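Local coordinates for L-ornithine N(5)-monooxygenase (Pseudomonas aeruginosa, PDB 3S5W), which catalyses the FAD- and NADPH-dependent hydroxylation of L-ornithine to N(5)-hydroxyornithine, the first step towards the hydroxamate siderophore pyoverdin, at residues D32-F38 and L59-D65; V150-P155 and Q382-L387; E163-V167 and V178-L184. All blocks are in the same frame, centred on the assembly; numbering follows the deposited sequence.

Contact 1 of 3, residues D32-F38 and L59-D65; sequences DLIGVGF and LEVLFLD. With FAD (flavin-adenine dinucleotide), chain C.
Leu33 to Val36 pair in parallel with Val61 to Leu64, the strand axes 4.6 Å apart and at 16°. Backbone bonds pass back and forth, among them Leu64 N to Gly35 O at 2.9 Å. At the N-terminal end of the pair Asp32 OD2 takes the Glu60 amide on its anti lone pair; Glu60 O accepts from Asp32 N and Leu33 N. At the FAD end Asp65 CG stands anti to the backbone N (chi1 -160°), which brings the carboxylate to the ribose. Asp65 OD2 takes Phe38 N at 2.8 Å on its anti lone pair. FAD O3B donates to the same Asp65 OD2 at 2.7 Å. OD1 takes FAD O2B and Gln67 N, so each oxygen holds two bonds. An acidic residue on the ribose diol at the end of the second strand is characteristic of Rossmann-type sites. Gly37, with no side chain, sets its CA against the ribose, 3.5 Å from FAD O4B. The Phe38 and Phe63 rings are nearly parallel (20°) but slid apart, Phe38 CD1 3.3 Å from Phe63 CB. Leu33, Val61 and Phe63 share a face; Leu33 and Phe63 touch helix 40-56, which links the strands in a beta-alpha-beta unit. Ile34, Leu62 and Leu64 meet Arg179 of strand 176-181.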
# COMPACT_ATOMS: atom_id res chain seq x y z
N ASP A 32 12.22 -23.09 5.44
CA ASP A 32 13.14 -22.49 4.49
C ASP A 32 12.91 -20.97 4.39
O ASP A 32 13.86 -20.20 4.32
CB ASP A 32 13.01 -23.16 3.11
CG ASP A 32 13.59 -24.58 3.09
OD1 ASP A 32 14.76 -24.74 3.49
OD2 ASP A 32 12.88 -25.52 2.67
N LEU A 33 11.63 -20.57 4.40
CA LEU A 33 11.26 -19.16 4.30
C LEU A 33 10.03 -18.89 5.12
O LEU A 33 9.04 -19.63 5.07
CB LEU A 33 10.95 -18.78 2.82
CG LEU A 33 10.59 -17.30 2.56
CD1 LEU A 33 11.83 -16.36 2.67
CD2 LEU A 33 9.88 -17.16 1.19
N ILE A 34 10.09 -17.80 5.87
CA ILE A 34 8.88 -17.24 6.43
C ILE A 34 8.72 -15.81 5.91
O ILE A 34 9.70 -15.08 5.82
CB ILE A 34 8.87 -17.27 7.99
CG1 ILE A 34 8.99 -18.72 8.48
CG2 ILE A 34 7.58 -16.61 8.57
CD1 ILE A 34 8.97 -18.84 10.02
N GLY A 35 7.48 -15.45 5.56
CA GLY A 35 7.17 -14.10 5.12
C GLY A 35 6.30 -13.37 6.10
O GLY A 35 5.38 -13.94 6.67
N VAL A 36 6.62 -12.09 6.31
CA VAL A 36 5.77 -11.21 7.07
C VAL A 36 4.82 -10.55 6.06
O VAL A 36 5.27 -9.74 5.21
CB VAL A 36 6.60 -10.13 7.78
CG1 VAL A 36 5.69 -9.26 8.64
CG2 VAL A 36 7.72 -10.76 8.60
N GLY A 37 3.54 -10.89 6.17
CA GLY A 37 2.48 -10.42 5.28
C GLY A 37 2.16 -11.41 4.17
O GLY A 37 3.03 -12.16 3.70
N PHE A 38 0.90 -11.42 3.75
CA PHE A 38 0.52 -12.18 2.57
C PHE A 38 -0.36 -11.29 1.69
O PHE A 38 -1.45 -11.69 1.26
CB PHE A 38 -0.20 -13.49 2.95
CG PHE A 38 -0.10 -14.56 1.87
CD1 PHE A 38 1.11 -14.76 1.18
CD2 PHE A 38 -1.20 -15.36 1.55
CE1 PHE A 38 1.23 -15.75 0.20
CE2 PHE A 38 -1.09 -16.36 0.56
CZ PHE A 38 0.13 -16.54 -0.12
N LEU A 59 10.20 -25.85 -1.56
CA LEU A 59 10.73 -25.36 -0.28
C LEU A 59 9.67 -25.43 0.80
O LEU A 59 8.49 -25.58 0.50
CB LEU A 59 11.28 -23.93 -0.40
CG LEU A 59 12.50 -23.67 -1.28
CD1 LEU A 59 12.76 -22.19 -1.41
CD2 LEU A 59 13.76 -24.40 -0.78
N GLU A 60 10.10 -25.36 2.06
CA GLU A 60 9.18 -25.33 3.20
C GLU A 60 8.89 -23.88 3.59
O GLU A 60 9.71 -23.22 4.23
CB GLU A 60 9.79 -26.10 4.39
CG GLU A 60 9.36 -27.57 4.45
CD GLU A 60 8.02 -27.75 5.15
OE1 GLU A 60 7.74 -27.00 6.10
OE2 GLU A 60 7.24 -28.65 4.74
N VAL A 61 7.71 -23.38 3.20
CA VAL A 61 7.43 -21.93 3.24
C VAL A 61 6.13 -21.58 4.00
O VAL A 61 5.13 -22.28 3.87
CB VAL A 61 7.43 -21.32 1.78
CG1 VAL A 61 7.18 -19.84 1.79
CG2 VAL A 61 8.76 -21.60 1.07
N LEU A 62 6.18 -20.51 4.78
CA LEU A 62 4.99 -19.93 5.42
C LEU A 62 4.90 -18.42 5.21
O LEU A 62 5.91 -17.71 5.30
CB LEU A 62 4.97 -20.18 6.93
CG LEU A 62 4.77 -21.58 7.51
CD1 LEU A 62 4.81 -21.48 9.03
CD2 LEU A 62 3.46 -22.17 7.06
N PHE A 63 3.68 -17.93 4.98
CA PHE A 63 3.45 -16.49 4.96
C PHE A 63 2.44 -16.16 6.01
O PHE A 63 1.34 -16.69 5.97
CB PHE A 63 2.97 -16.04 3.58
CG PHE A 63 3.95 -16.30 2.50
CD1 PHE A 63 5.00 -15.39 2.24
CD2 PHE A 63 3.86 -17.46 1.73
CE1 PHE A 63 5.93 -15.66 1.25
CE2 PHE A 63 4.77 -17.71 0.72
CZ PHE A 63 5.80 -16.83 0.49
N LEU A 64 2.79 -15.28 6.94
CA LEU A 64 1.92 -14.91 8.05
C LEU A 64 1.26 -13.57 7.81
O LEU A 64 1.95 -12.61 7.45
CB LEU A 64 2.72 -14.85 9.37
CG LEU A 64 3.67 -16.00 9.76
CD1 LEU A 64 4.16 -15.82 11.21
CD2 LEU A 64 3.09 -17.39 9.54
N ASP A 65 -0.05 -13.49 7.98
CA ASP A 65 -0.73 -12.22 7.84
C ASP A 65 -1.61 -11.96 9.03
O ASP A 65 -2.39 -12.82 9.43
CB ASP A 65 -1.55 -12.15 6.53
CG ASP A 65 -1.85 -10.70 6.12
OD1 ASP A 65 -2.71 -10.04 6.76
OD2 ASP A 65 -1.22 -10.21 5.16
PA FAD C . 0.19 -4.78 1.37
O1A FAD C . 0.05 -3.54 2.17
O2A FAD C . -0.87 -4.99 0.28
O5B FAD C . 0.14 -6.08 2.36
C5B FAD C . 0.87 -6.05 3.56
C4B FAD C . 0.27 -7.17 4.40
O4B FAD C . 1.04 -7.29 5.56
C3B FAD C . -1.15 -6.82 4.84
O3B FAD C . -2.06 -7.80 4.40
C2B FAD C . -1.06 -6.76 6.37
O2B FAD C . -2.18 -7.38 7.00
C1B FAD C . 0.17 -7.56 6.65
N9A FAD C . 0.93 -7.17 7.83
C8A FAD C . 1.40 -5.91 8.18
N7A FAD C . 2.13 -6.04 9.32
C5A FAD C . 2.14 -7.36 9.67
C6A FAD C . 2.73 -8.04 10.74
N6A FAD C . 3.64 -7.43 11.52
N1A FAD C . 2.53 -9.42 10.82
C2A FAD C . 1.81 -10.12 9.89
N3A FAD C . 1.22 -9.44 8.82
C4A FAD C . 1.39 -8.08 8.73
N1 FAD C . -0.97 -0.10 -6.28
C2 FAD C . -1.22 -0.24 -7.64
O2 FAD C . -0.35 -0.65 -8.39
N3 FAD C . -2.46 0.07 -8.16
C4 FAD C . -3.48 0.52 -7.36
O4 FAD C . -4.59 0.75 -7.87
C4X FAD C . -3.23 0.68 -5.99
N5 FAD C . -4.23 1.15 -5.15
C5X FAD C . -3.98 1.32 -3.80
C6 FAD C . -5.00 1.80 -2.97
C7 FAD C . -4.78 1.98 -1.61
C7M FAD C . -5.93 2.51 -0.78
C8 FAD C . -3.52 1.71 -1.08
C8M FAD C . -3.21 1.88 0.38
C9 FAD C . -2.50 1.24 -1.90
C9A FAD C . -2.72 1.02 -3.27
N10 FAD C . -1.70 0.54 -4.10
C10 FAD C . -1.96 0.40 -5.46
C1' FAD C . -0.32 0.26 -3.60
C2' FAD C . -0.20 -1.01 -2.74
O2' FAD C . 0.92 -0.75 -1.90
C3' FAD C . 0.08 -2.21 -3.64
O3' FAD C . -0.95 -2.40 -4.62
C4' FAD C . 0.17 -3.53 -2.82
O4' FAD C . -0.95 -3.62 -1.95
C5' FAD C . 1.51 -3.73 -2.06
O5' FAD C . 1.57 -5.09 -1.68
P FAD C . 2.36 -5.61 -0.36
O1P FAD C . 2.03 -7.07 -0.26
O2P FAD C . 3.80 -5.22 -0.54
O3P FAD C . 1.69 -4.78 0.82

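Contact 2 of 3, residues V150-P155 and Q382-L387; sequences VLRIEP and QLLEPL. With FAD (flavin-adenine dinucleotide), chain C.
Leu383, Ile153 and Pro386 bury the most surface where the loop 382-387 lies against strand 150-155. Leu383 works through both its backbone and its side chain. Its carbonyl oxygen accepts the amide of Ile153, Ile153 N to Leu383 O at 3.0 Å, with the donor in the carbonyl plane. This is the one hydrogen bond between the segments. Leu383 CG stands anti to the backbone N (chi1 -167°), and Leu383 CD1 reaches Val150 CG1 at 3.5 Å, the two side chains crossing at about a right angle. Ile153 lies alongside Leu383 and points the same way, Ile153 CG1 4.1 Å from Leu383 CD1. The other branch, Ile153 CG2, meets Leu387 CD1 at 3.7 Å. Pro386 sets its ring against the backbone: Pro386 CB and CG are each 3.3 Å from Ile153 O. That oxygen is buried by the contact and has no polar partner in the model. Leu387 CD2 comes to 3.8 Å from Pro155 CD as the two side chains slide past each other in opposite directions.

On the strand itself, Arg152 NE and Glu154 OE2 form a salt bridge at 2.9 Å; Glu154 OE1 pairs with Arg166 of strand 161-171. Leu383 CD1 backs Val150, whose N donates to FAD N1A and whose O accepts from N6A. Strand 161-171 pairs with this strand, with Leu151 and Arg152 both facing Ile168 in a classic beta bulge. Val167 of strand 161-171 touches Val150 and Ile153, and Leu165 touches Leu387.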
# COMPACT_ATOMS: atom_id res chain seq x y z
N VAL A 150 3.21 -10.79 13.21
CA VAL A 150 4.61 -10.97 13.56
C VAL A 150 5.03 -9.80 14.44
O VAL A 150 4.80 -8.61 14.09
CB VAL A 150 5.55 -11.14 12.33
CG1 VAL A 150 7.00 -11.16 12.75
CG2 VAL A 150 5.24 -12.41 11.58
N LEU A 151 5.58 -10.11 15.61
CA LEU A 151 5.98 -9.05 16.54
C LEU A 151 7.46 -8.67 16.44
O LEU A 151 7.82 -7.51 16.56
CB LEU A 151 5.62 -9.43 17.99
CG LEU A 151 4.17 -9.88 18.29
CD1 LEU A 151 4.06 -10.45 19.71
CD2 LEU A 151 3.18 -8.74 18.12
N ARG A 152 8.32 -9.66 16.24
CA ARG A 152 9.78 -9.43 16.17
C ARG A 152 10.51 -10.63 15.61
O ARG A 152 10.01 -11.75 15.64
CB ARG A 152 10.37 -9.07 17.56
CG ARG A 152 10.31 -10.19 18.57
CD ARG A 152 10.85 -9.77 19.97
NE ARG A 152 10.48 -10.79 20.96
CZ ARG A 152 9.31 -10.84 21.59
NH1 ARG A 152 8.40 -9.90 21.38
NH2 ARG A 152 9.06 -11.81 22.44
N ILE A 153 11.72 -10.39 15.12
CA ILE A 153 12.57 -11.42 14.57
C ILE A 153 13.83 -11.40 15.40
O ILE A 153 14.41 -10.33 15.58
CB ILE A 153 12.93 -11.13 13.10
CG1 ILE A 153 11.67 -10.79 12.29
CG2 ILE A 153 13.71 -12.31 12.48
CD1 ILE A 153 10.65 -11.90 12.21
N GLU A 154 14.23 -12.57 15.89
CA GLU A 154 15.44 -12.72 16.71
C GLU A 154 16.46 -13.67 16.07
O GLU A 154 16.09 -14.65 15.42
CB GLU A 154 15.08 -13.26 18.10
CG GLU A 154 14.36 -12.26 18.99
CD GLU A 154 13.72 -12.94 20.19
OE1 GLU A 154 13.94 -14.16 20.38
OE2 GLU A 154 12.98 -12.25 20.93
N PRO A 155 17.76 -13.38 16.26
CA PRO A 155 18.83 -14.24 15.76
C PRO A 155 18.97 -15.54 16.54
O PRO A 155 18.95 -15.52 17.76
CB PRO A 155 20.08 -13.39 15.95
CG PRO A 155 19.74 -12.44 17.04
CD PRO A 155 18.29 -12.14 16.87
N GLN A 382 10.79 -2.04 15.19
CA GLN A 382 10.78 -2.95 16.32
C GLN A 382 10.86 -4.38 15.81
O GLN A 382 11.50 -5.22 16.39
CB GLN A 382 9.55 -2.77 17.19
CG GLN A 382 9.81 -3.13 18.61
CD GLN A 382 10.79 -2.18 19.30
OE1 GLN A 382 10.41 -1.10 19.73
NE2 GLN A 382 12.05 -2.57 19.39
N LEU A 383 10.21 -4.62 14.70
CA LEU A 383 10.28 -5.89 13.98
C LEU A 383 11.71 -6.41 13.80
O LEU A 383 12.03 -7.51 14.23
CB LEU A 383 9.60 -5.72 12.63
CG LEU A 383 9.26 -6.95 11.80
CD1 LEU A 383 8.65 -8.03 12.67
CD2 LEU A 383 8.29 -6.54 10.69
N LEU A 384 12.56 -5.61 13.17
CA LEU A 384 13.94 -5.98 12.90
C LEU A 384 14.94 -5.51 13.97
O LEU A 384 16.13 -5.83 13.88
CB LEU A 384 14.37 -5.50 11.51
CG LEU A 384 13.67 -6.17 10.30
CD1 LEU A 384 14.07 -5.52 8.97
CD2 LEU A 384 13.92 -7.67 10.25
N GLU A 385 14.45 -4.78 14.98
CA GLU A 385 15.29 -4.29 16.10
C GLU A 385 16.29 -5.30 16.68
O GLU A 385 17.47 -4.97 16.77
CB GLU A 385 14.45 -3.65 17.24
CG GLU A 385 15.28 -2.93 18.33
CD GLU A 385 15.71 -1.51 17.93
OE1 GLU A 385 14.83 -0.69 17.57
OE2 GLU A 385 16.92 -1.19 17.98
N PRO A 386 15.85 -6.54 17.04
CA PRO A 386 16.85 -7.47 17.59
C PRO A 386 17.96 -7.87 16.61
O PRO A 386 18.89 -8.57 17.01
CB PRO A 386 16.02 -8.71 17.96
CG PRO A 386 14.65 -8.21 18.16
CD PRO A 386 14.50 -7.13 17.11
N LEU A 387 17.87 -7.45 15.35
CA LEU A 387 18.87 -7.78 14.33
C LEU A 387 19.76 -6.58 13.96
O LEU A 387 20.66 -6.72 13.13
CB LEU A 387 18.22 -8.39 13.07
CG LEU A 387 17.60 -9.79 13.19
CD1 LEU A 387 16.70 -10.12 12.00
CD2 LEU A 387 18.67 -10.85 13.35
PA FAD C . 0.19 -4.78 1.37
O1A FAD C . 0.05 -3.54 2.17
O2A FAD C . -0.87 -4.99 0.28
O5B FAD C . 0.14 -6.08 2.36
C5B FAD C . 0.87 -6.05 3.56
C4B FAD C . 0.27 -7.17 4.40
O4B FAD C . 1.04 -7.29 5.56
C3B FAD C . -1.15 -6.82 4.84
O3B FAD C . -2.06 -7.80 4.40
C2B FAD C . -1.06 -6.76 6.37
O2B FAD C . -2.18 -7.38 7.00
C1B FAD C . 0.17 -7.56 6.65
N9A FAD C . 0.93 -7.17 7.83
C8A FAD C . 1.40 -5.91 8.18
N7A FAD C . 2.13 -6.04 9.32
C5A FAD C . 2.14 -7.36 9.67
C6A FAD C . 2.73 -8.04 10.74
N6A FAD C . 3.64 -7.43 11.52
N1A FAD C . 2.53 -9.42 10.82
C2A FAD C . 1.81 -10.12 9.89
N3A FAD C . 1.22 -9.44 8.82
C4A FAD C . 1.39 -8.08 8.73
N1 FAD C . -0.97 -0.10 -6.28
C2 FAD C . -1.22 -0.24 -7.64
O2 FAD C . -0.35 -0.65 -8.39
N3 FAD C . -2.46 0.07 -8.16
C4 FAD C . -3.48 0.52 -7.36
O4 FAD C . -4.59 0.75 -7.87
C4X FAD C . -3.23 0.68 -5.99
N5 FAD C . -4.23 1.15 -5.15
C5X FAD C . -3.98 1.32 -3.80
C6 FAD C . -5.00 1.80 -2.97
C7 FAD C . -4.78 1.98 -1.61
C7M FAD C . -5.93 2.51 -0.78
C8 FAD C . -3.52 1.71 -1.08
C8M FAD C . -3.21 1.88 0.38
C9 FAD C . -2.50 1.24 -1.90
C9A FAD C . -2.72 1.02 -3.27
N10 FAD C . -1.70 0.54 -4.10
C10 FAD C . -1.96 0.40 -5.46
C1' FAD C . -0.32 0.26 -3.60
C2' FAD C . -0.20 -1.01 -2.74
O2' FAD C . 0.92 -0.75 -1.90
C3' FAD C . 0.08 -2.21 -3.64
O3' FAD C . -0.95 -2.40 -4.62
C4' FAD C . 0.17 -3.53 -2.82
O4' FAD C . -0.95 -3.62 -1.95
C5' FAD C . 1.51 -3.73 -2.06
O5' FAD C . 1.57 -5.09 -1.68
P FAD C . 2.36 -5.61 -0.36
O1P FAD C . 2.03 -7.07 -0.26
O2P FAD C . 3.80 -5.22 -0.54
O3P FAD C . 1.69 -4.78 0.82

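Contact 3 of 3, residues E163-V167 and V178-L184; sequences EALRV and VRTTRAL. With PO4 (phosphate ion), chain D.
Arg166 lays one face of its guanidinium over Val178, whose CG1 is 3.8 Å from Arg166 NH1 and sits towards the rim of the group. A bend at chi3 (50°) turns the guanidinium off the line of the chain. Its NE is paired with Glu154 of the adjoining strand. Thr181 CG2 meets Val167 CG2 at 3.8 Å on the face that also carries Leu165. Leu184 continues this apolar patch: its CB touches Leu165 CD1 and its CD1 approaches Val167 CG2. Thr181 OG1 donates to Ala183 O at 2.7 Å, a bond within its own segment that spans the break between strands 176-181 and 183-186. Arg179 extends from CG to NE and meets a phosphate ion, probably from the crystallisation liquor, at its guanidinium edge. Arg179 NE donates to phosphate O2 at 2.8 Å, and Arg179 NH2 to phosphate O4 at 2.9 Å; Arg145 also binds the ion. A water joins Arg179 NH1 to Val167 O, and Glu148 pairs with NH1. The backbones run antiparallel at 157°. Leu165 with Thr181 and Val167 with Arg179 are hydrogen-bonded pairs, Arg166 with Thr180 a non-hydrogen-bonded one. This is the ladder of the beta hairpin of strands 161-171 and 176-181.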
# COMPACT_ATOMS: atom_id res chain seq x y z
N GLU A 163 22.58 -18.72 12.38
CA GLU A 163 22.28 -19.83 11.48
C GLU A 163 20.80 -19.93 11.14
O GLU A 163 20.42 -20.64 10.22
CB GLU A 163 22.72 -21.17 12.09
CG GLU A 163 24.20 -21.28 12.49
CD GLU A 163 25.17 -21.28 11.30
OE1 GLU A 163 24.73 -21.33 10.13
OE2 GLU A 163 26.39 -21.22 11.56
N ALA A 164 19.97 -19.26 11.92
CA ALA A 164 18.52 -19.28 11.71
C ALA A 164 17.89 -18.09 12.41
O ALA A 164 18.55 -17.37 13.17
CB ALA A 164 17.92 -20.61 12.18
N LEU A 165 16.61 -17.85 12.13
CA LEU A 165 15.92 -16.74 12.72
C LEU A 165 14.72 -17.25 13.47
O LEU A 165 14.09 -18.21 13.03
CB LEU A 165 15.49 -15.72 11.63
CG LEU A 165 16.61 -14.97 10.89
CD1 LEU A 165 16.02 -14.31 9.65
CD2 LEU A 165 17.32 -13.94 11.79
N ARG A 166 14.44 -16.62 14.60
CA ARG A 166 13.26 -16.93 15.38
C ARG A 166 12.21 -15.90 15.02
O ARG A 166 12.46 -14.70 15.16
CB ARG A 166 13.56 -16.83 16.89
CG ARG A 166 14.41 -17.96 17.45
CD ARG A 166 15.10 -17.55 18.80
NE ARG A 166 14.16 -16.98 19.76
CZ ARG A 166 13.37 -17.69 20.57
NH1 ARG A 166 13.42 -19.01 20.54
NH2 ARG A 166 12.53 -17.09 21.41
N VAL A 167 11.05 -16.36 14.54
CA VAL A 167 9.96 -15.46 14.20
C VAL A 167 8.90 -15.57 15.29
O VAL A 167 8.34 -16.65 15.49
CB VAL A 167 9.36 -15.79 12.79
CG1 VAL A 167 8.21 -14.83 12.43
CG2 VAL A 167 10.46 -15.80 11.70
N VAL A 178 6.24 -19.24 18.20
CA VAL A 178 7.65 -19.05 17.87
C VAL A 178 7.99 -20.09 16.82
O VAL A 178 7.72 -21.28 17.00
CB VAL A 178 8.58 -19.15 19.15
CG1 VAL A 178 10.06 -19.03 18.78
CG2 VAL A 178 8.20 -18.07 20.16
N ARG A 179 8.53 -19.64 15.68
CA ARG A 179 8.92 -20.52 14.59
C ARG A 179 10.35 -20.21 14.17
O ARG A 179 10.85 -19.11 14.38
CB ARG A 179 8.00 -20.37 13.37
CG ARG A 179 6.58 -20.84 13.55
CD ARG A 179 5.87 -20.65 12.22
NE ARG A 179 4.45 -20.99 12.26
CZ ARG A 179 3.47 -20.15 12.60
NH1 ARG A 179 3.74 -18.91 13.00
NH2 ARG A 179 2.22 -20.58 12.58
N THR A 180 10.98 -21.19 13.54
CA THR A 180 12.35 -21.07 13.16
C THR A 180 12.48 -21.14 11.63
O THR A 180 11.79 -21.94 10.99
CB THR A 180 13.16 -22.19 13.87
OG1 THR A 180 13.11 -21.93 15.28
CG2 THR A 180 14.60 -22.17 13.45
N THR A 181 13.36 -20.32 11.06
CA THR A 181 13.51 -20.23 9.60
C THR A 181 14.94 -19.91 9.13
O THR A 181 15.65 -19.16 9.79
CB THR A 181 12.51 -19.17 8.99
OG1 THR A 181 12.55 -19.24 7.56
CG2 THR A 181 12.85 -17.75 9.43
N ARG A 182 15.33 -20.47 7.99
CA ARG A 182 16.61 -20.15 7.32
C ARG A 182 16.63 -18.76 6.61
O ARG A 182 17.70 -18.18 6.36
CB ARG A 182 17.00 -21.24 6.29
CG ARG A 182 16.98 -22.69 6.85
CD ARG A 182 17.35 -23.73 5.80
NE ARG A 182 17.62 -25.04 6.40
CZ ARG A 182 16.72 -26.02 6.57
NH1 ARG A 182 15.45 -25.86 6.18
NH2 ARG A 182 17.09 -27.17 7.12
N ALA A 183 15.45 -18.25 6.27
CA ALA A 183 15.34 -17.01 5.48
C ALA A 183 14.00 -16.32 5.78
O ALA A 183 13.02 -16.98 6.17
CB ALA A 183 15.45 -17.33 3.99
N LEU A 184 13.98 -15.01 5.58
CA LEU A 184 12.85 -14.17 5.90
C LEU A 184 12.56 -13.21 4.75
O LEU A 184 13.48 -12.65 4.17
CB LEU A 184 13.15 -13.32 7.14
CG LEU A 184 12.06 -12.45 7.76
CD1 LEU A 184 10.93 -13.24 8.44
CD2 LEU A 184 12.70 -11.50 8.76
P PO4 D . 2.44 -24.28 11.79
O1 PO4 D . 2.72 -24.92 10.45
O2 PO4 D . 3.73 -23.66 12.27
O3 PO4 D . 1.96 -25.36 12.74
O4 PO4 D . 1.35 -23.23 11.72
O HOH W 1 5.71 -17.40 14.31

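Overall arrangement
From the N terminus, contact 1 closes first, bringing strand 61-65 back beside strand 30-36 after helix 40-56. After several helices and strand 144-146 the chain enters strand 148-158, where contact 2 opens. Contact 3 forms and closes a short hairpin soon afterwards. Contact 2 closes only when the chain returns at 382-387, more than two hundred residues on, so contact 3 falls wholly within its span. All three reach one mixed sheet. Contacts 1 and 2 both touch FAD and meet where Leu64 packs on Val150. Contacts 1 and 3 are tied by the Asp32-Arg182 salt bridge and a probable hydrogen bond from Ile34 N to Ala183 O. Ile153 packs on Leu184 between contacts 2 and 3.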